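Local coordinates for protein 1,4-dihydroxy-2-naphthoyl-CoA hydrolase (PDB 1VH5) that hydrolyses 1,4-dihydroxy-2-naphthoyl-CoA to 1,4-dihydroxy-2-naphthoate and CoA in menaquinone biosynthesis, and also cleaves many other acyl-CoA thioesters, at residues 12-17 and 28-33; 42-47 and 93-98. All blocks are in the same frame, centred on the assembly; numbering follows the deposited sequence. Where two conformers were deposited one is given.

Contact 1 of 2, residues 12-17 and 28-33; sequences EALNAM and IRFEHI
Asn15, on the short N-terminal helix of this hotdog-fold thioesterase, pairs its side-chain amide with the backbone of Phe30 on strand 29-33, as a neighbouring strand would. Helix 12-16 runs nearly antiparallel to strand 29-33, at 159°, with their axes 7.9 Å apart. Arg29 and Glu31 make backbone bonds to strand 38-43, while the N and O of Phe30 between them are taken by the Asn15 amide. Phe30 N donates to Asn15 OD1 over 2.8 Å, arriving in the carbonyl plane on a lone pair. Asn15 ND2 donates to Phe30 O over 3.1 Å in an almost straight bond. That oxygen lies practically in the amide plane, so the two bonds together fix the rotation of the amide. Chi1 of -78° sets Asn15 CG beside its own backbone N and swings the amide to the strand. Water 1 also donates to Asn15 OD1 and to Ile28 O, both at 2.8 Å. OD1 therefore accepts two bonds.

Leu14 supplies the apolar half. Its CG lies over one face of the Phe30 ring, offset toward the rim, 3.9 Å from the centroid in a CH-pi contact. Asn15 OD1 sits at the edge of the same ring, in its plane. Leu14 CD2 meets Ile33 CD1 tip to tip at 3.8 Å. Val70 of helix 57-74 and Leu38 touch both Leu14 and Phe30, so this layer continues into the core. Glu31 and His32 form a classic beta bulge opposite Glu39.

Were Asn15 an alanine, Phe30 N and O would probably lose their side-chain mates and water 1 one of its anchors. The two amide bonds thus tie the helix to the strand at Phe30, while Leu14 packs on its apolar side.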
# COMPACT_ATOMS: atom_id res chain seq x y z
N GLU A 12 18.44 -5.47 -15.08
CA GLU A 12 19.34 -5.88 -14.02
C GLU A 12 19.56 -4.80 -12.95
O GLU A 12 19.47 -5.09 -11.75
CB GLU A 12 20.69 -6.27 -14.63
CG GLU A 12 20.94 -7.76 -14.70
CD GLU A 12 22.33 -8.06 -15.23
OE1 GLU A 12 23.31 -7.87 -14.48
OE2 GLU A 12 22.43 -8.43 -16.43
N ALA A 13 19.89 -3.58 -13.37
CA ALA A 13 20.20 -2.51 -12.41
C ALA A 13 18.93 -2.04 -11.68
O ALA A 13 18.98 -1.67 -10.51
CB ALA A 13 20.93 -1.34 -13.11
N LEU A 14 17.80 -2.10 -12.39
CA LEU A 14 16.48 -1.80 -11.82
C LEU A 14 16.18 -2.79 -10.69
O LEU A 14 15.85 -2.41 -9.56
CB LEU A 14 15.42 -1.92 -12.91
CG LEU A 14 14.07 -1.24 -12.87
CD1 LEU A 14 14.22 0.11 -12.19
CD2 LEU A 14 13.47 -1.09 -14.27
N ASN A 15 16.36 -4.08 -10.97
CA ASN A 15 16.10 -5.12 -9.99
C ASN A 15 17.08 -5.13 -8.83
O ASN A 15 16.73 -5.54 -7.73
CB ASN A 15 16.00 -6.48 -10.67
CG ASN A 15 14.66 -6.66 -11.32
OD1 ASN A 15 13.64 -6.37 -10.68
ND2 ASN A 15 14.62 -7.02 -12.59
N ALA A 16 18.31 -4.65 -9.06
CA ALA A 16 19.29 -4.56 -8.00
C ALA A 16 18.89 -3.58 -6.90
O ALA A 16 19.32 -3.71 -5.76
CB ALA A 16 20.66 -4.19 -8.56
N MET A 17 18.03 -2.61 -7.23
CA MET A 17 17.64 -1.57 -6.27
C MET A 17 16.93 -2.11 -5.03
O MET A 17 17.02 -1.55 -3.94
CB MET A 17 16.71 -0.57 -6.94
CG MET A 17 17.34 0.28 -8.01
SD MET A 17 16.07 1.31 -8.79
CE MET A 17 15.82 2.61 -7.57
N ILE A 28 9.20 -8.37 -5.59
CA ILE A 28 8.78 -7.59 -6.74
C ILE A 28 9.92 -7.61 -7.78
O ILE A 28 11.08 -7.33 -7.43
CB ILE A 28 8.40 -6.17 -6.27
CG1 ILE A 28 7.09 -6.26 -5.46
CG2 ILE A 28 8.19 -5.24 -7.46
CD1 ILE A 28 6.76 -4.97 -4.63
N ARG A 29 9.58 -7.94 -9.03
CA ARG A 29 10.57 -8.10 -10.09
C ARG A 29 10.15 -7.22 -11.26
O ARG A 29 9.08 -7.43 -11.85
CB ARG A 29 10.61 -9.55 -10.59
CG ARG A 29 10.72 -10.65 -9.55
CD ARG A 29 11.16 -11.99 -10.14
NE ARG A 29 11.07 -13.08 -9.17
CZ ARG A 29 10.53 -14.28 -9.39
NH1 ARG A 29 10.51 -15.19 -8.42
NH2 ARG A 29 9.99 -14.57 -10.57
N PHE A 30 11.01 -6.29 -11.65
CA PHE A 30 10.80 -5.57 -12.92
C PHE A 30 11.02 -6.52 -14.11
O PHE A 30 12.00 -7.26 -14.14
CB PHE A 30 11.70 -4.32 -13.00
CG PHE A 30 11.27 -3.27 -12.04
CD1 PHE A 30 11.69 -3.27 -10.70
CD2 PHE A 30 10.37 -2.31 -12.44
CE1 PHE A 30 11.22 -2.30 -9.80
CE2 PHE A 30 9.88 -1.37 -11.54
CZ PHE A 30 10.33 -1.33 -10.25
N GLU A 31 10.09 -6.50 -15.05
CA GLU A 31 10.06 -7.45 -16.17
C GLU A 31 10.20 -6.81 -17.53
O GLU A 31 10.57 -7.49 -18.50
CB GLU A 31 8.71 -8.16 -16.19
CG GLU A 31 8.30 -8.83 -14.91
CD GLU A 31 8.51 -10.32 -14.93
OE1 GLU A 31 8.93 -10.85 -15.98
OE2 GLU A 31 8.24 -10.97 -13.92
N HIS A 32 9.81 -5.54 -17.67
CA HIS A 32 9.79 -4.94 -18.99
C HIS A 32 9.91 -3.43 -18.90
O HIS A 32 9.18 -2.80 -18.11
CB HIS A 32 8.50 -5.34 -19.73
CG HIS A 32 8.30 -4.65 -21.04
ND1 HIS A 32 9.02 -5.00 -22.16
CD2 HIS A 32 7.45 -3.67 -21.42
CE1 HIS A 32 8.64 -4.23 -23.17
NE2 HIS A 32 7.68 -3.43 -22.74
N ILE A 33 10.85 -2.86 -19.64
CA ILE A 33 10.94 -1.41 -19.84
C ILE A 33 10.64 -1.11 -21.30
O ILE A 33 11.49 -1.35 -22.20
CB ILE A 33 12.34 -0.86 -19.52
CG1 ILE A 33 12.86 -1.36 -18.16
CG2 ILE A 33 12.31 0.67 -19.54
CD1 ILE A 33 14.34 -1.01 -17.94
O HOH W 1 13.09 -5.52 -8.11

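Contact 2 of 2, residues 42-47 and 93-98; sequences MPVDSR and RSAREG
Val44, where the chain leaves strand 38-43, packs against the loop that joins strands 81-91 and 99-106 and carries part of the substrate site. Val44 N donates to Gly98 O over 2.9 Å, and the bond is nearly straight at 176°. The donor is tilted modestly from the carbonyl plane. Gly98 O also receives a CA-H...O contact from Pro43 CA at 3.6 Å. Water 2 donates to Gly98 O and to Val44 O, 3.0 Å from each. It therefore bridges the two backbones beside the direct bond.

The side chain of Val44 does the rest of the work. Its CB points toward the loop, and the two methyls divide the backbone there between them. CG1, anti to the backbone N with chi1 at -177°, rests 3.5 Å from Arg96 C. CG2 lies 3.7 Å from Glu97 O and reaches the methyl of Ala95, CB, at a looser 4.2 Å. The branch is thus set against main chain more than against side chains.

Strands 38-43 and 99-106 are antiparallel neighbours in the hotdog sheet. The Val44 bond to Gly98 lies at the end of that pairing, one residue past strand 38-43 and one before strand 99-106. Val100 of the latter strand touches both Val44 and Ala95. Gly98 has a positive phi of 66°, just before strand 99-106 begins.

Farther along, Asp45 OD2 accepts from Arg47 N in an Asx turn. Arg47 and Ser46 pack on Phe25 of the second subunit. On the outer side of the loop, Arg96 and Glu97 form a salt bridge by charge alone, with Glu97 OE1 over the guanidinium face. Upstream, Arg93 and Ser94 belong to the substrate-binding site.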
# COMPACT_ATOMS: atom_id res chain seq x y z
N MET A 42 4.74 -9.42 -8.97
CA MET A 42 4.80 -9.68 -7.53
C MET A 42 4.02 -10.94 -7.23
O MET A 42 2.93 -11.13 -7.77
CB MET A 42 4.21 -8.51 -6.75
CG MET A 42 4.19 -8.62 -5.21
SD MET A 42 3.43 -7.20 -4.42
CE MET A 42 1.82 -7.46 -4.91
N PRO A 43 4.56 -11.82 -6.37
CA PRO A 43 3.83 -13.05 -6.07
C PRO A 43 2.65 -12.76 -5.15
O PRO A 43 2.68 -11.78 -4.37
CB PRO A 43 4.88 -13.89 -5.32
CG PRO A 43 5.73 -12.88 -4.61
CD PRO A 43 5.81 -11.73 -5.61
N VAL A 44 1.63 -13.59 -5.27
CA VAL A 44 0.53 -13.67 -4.32
C VAL A 44 0.94 -14.82 -3.41
O VAL A 44 0.81 -15.99 -3.76
CB VAL A 44 -0.85 -13.91 -5.00
CG1 VAL A 44 -1.96 -13.90 -3.96
CG2 VAL A 44 -1.13 -12.89 -6.11
N ASP A 45 1.54 -14.49 -2.29
CA ASP A 45 2.10 -15.51 -1.38
C ASP A 45 1.95 -15.07 0.08
O ASP A 45 1.31 -14.05 0.41
CB ASP A 45 3.55 -15.85 -1.75
CG ASP A 45 4.54 -14.76 -1.42
OD1 ASP A 45 5.74 -14.97 -1.71
OD2 ASP A 45 4.24 -13.69 -0.88
N SER A 46 2.56 -15.80 0.99
CA SER A 46 2.36 -15.53 2.39
C SER A 46 2.77 -14.11 2.80
O SER A 46 2.26 -13.60 3.80
CB SER A 46 3.04 -16.60 3.26
OG SER A 46 4.44 -16.53 3.13
N ARG A 47 3.68 -13.48 2.05
CA ARG A 47 4.16 -12.14 2.39
C ARG A 47 3.27 -11.05 1.85
O ARG A 47 3.40 -9.90 2.24
CB ARG A 47 5.60 -11.91 1.92
CG ARG A 47 6.60 -12.77 2.68
CD ARG A 47 8.04 -12.61 2.20
NE ARG A 47 8.97 -13.45 2.96
CZ ARG A 47 10.29 -13.39 2.87
NH1 ARG A 47 11.03 -14.21 3.62
NH2 ARG A 47 10.89 -12.51 2.07
N ARG A 93 -10.86 -6.76 -8.31
CA ARG A 93 -10.94 -8.21 -8.32
C ARG A 93 -9.86 -8.77 -7.41
O ARG A 93 -8.74 -8.25 -7.37
CB ARG A 93 -10.76 -8.72 -9.75
CG ARG A 93 -10.71 -10.27 -9.90
CD ARG A 93 -10.42 -10.75 -11.33
NE ARG A 93 -11.53 -10.53 -12.25
CZ ARG A 93 -12.54 -11.38 -12.42
NH1 ARG A 93 -13.50 -11.09 -13.28
NH2 ARG A 93 -12.60 -12.51 -11.72
N SER A 94 -10.19 -9.82 -6.68
CA SER A 94 -9.21 -10.48 -5.82
C SER A 94 -8.27 -11.35 -6.62
O SER A 94 -8.55 -11.69 -7.78
CB SER A 94 -9.93 -11.29 -4.76
OG SER A 94 -10.63 -12.37 -5.36
N ALA A 95 -7.13 -11.67 -6.03
CA ALA A 95 -6.20 -12.64 -6.62
C ALA A 95 -5.76 -13.59 -5.51
O ALA A 95 -5.72 -13.20 -4.35
CB ALA A 95 -5.01 -11.93 -7.23
N ARG A 96 -5.42 -14.83 -5.85
CA ARG A 96 -5.16 -15.81 -4.80
C ARG A 96 -3.92 -16.64 -5.04
O ARG A 96 -3.50 -17.37 -4.14
CB ARG A 96 -6.37 -16.72 -4.60
CG ARG A 96 -6.55 -17.80 -5.70
CD ARG A 96 -5.92 -19.13 -5.31
NE ARG A 96 -6.59 -20.32 -5.82
CZ ARG A 96 -6.13 -21.56 -5.65
NH1 ARG A 96 -6.79 -22.60 -6.14
NH2 ARG A 96 -5.00 -21.75 -4.97
N GLU A 97 -3.34 -16.53 -6.23
CA GLU A 97 -2.19 -17.37 -6.58
C GLU A 97 -1.42 -16.79 -7.76
O GLU A 97 -1.83 -15.78 -8.35
CB GLU A 97 -2.62 -18.80 -6.86
CG GLU A 97 -3.42 -18.91 -8.14
CD GLU A 97 -4.29 -20.14 -8.22
OE1 GLU A 97 -3.83 -21.25 -7.85
OE2 GLU A 97 -5.45 -20.00 -8.67
N GLY A 98 -0.29 -17.41 -8.06
CA GLY A 98 0.58 -16.94 -9.11
C GLY A 98 1.21 -15.60 -8.81
O GLY A 98 1.50 -15.28 -7.66
O HOH W 2 2.63 -17.26 -5.78

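Overall arrangement
Strand 38-43 links the contacts: strand 29-33 of contact 1 pairs with it, and contact 2 takes in its end. Their centres are about 19 Å apart, yet they meet where Ile28 CG1 packs on Met42 CG at 3.8 Å. Both are partly buried. Contact 1 seats a helix on a strand and combines a side-chain amide with an apolar layer that reaches helix 57-74. Contact 2 lies farther from the chain centre and joins the end of a strand and the residues after it to an irregular loop, chiefly through backbone and one valine. Each also has a bridging water. Contact 2 includes substrate-binding residues, whereas contact 1 holds none of them.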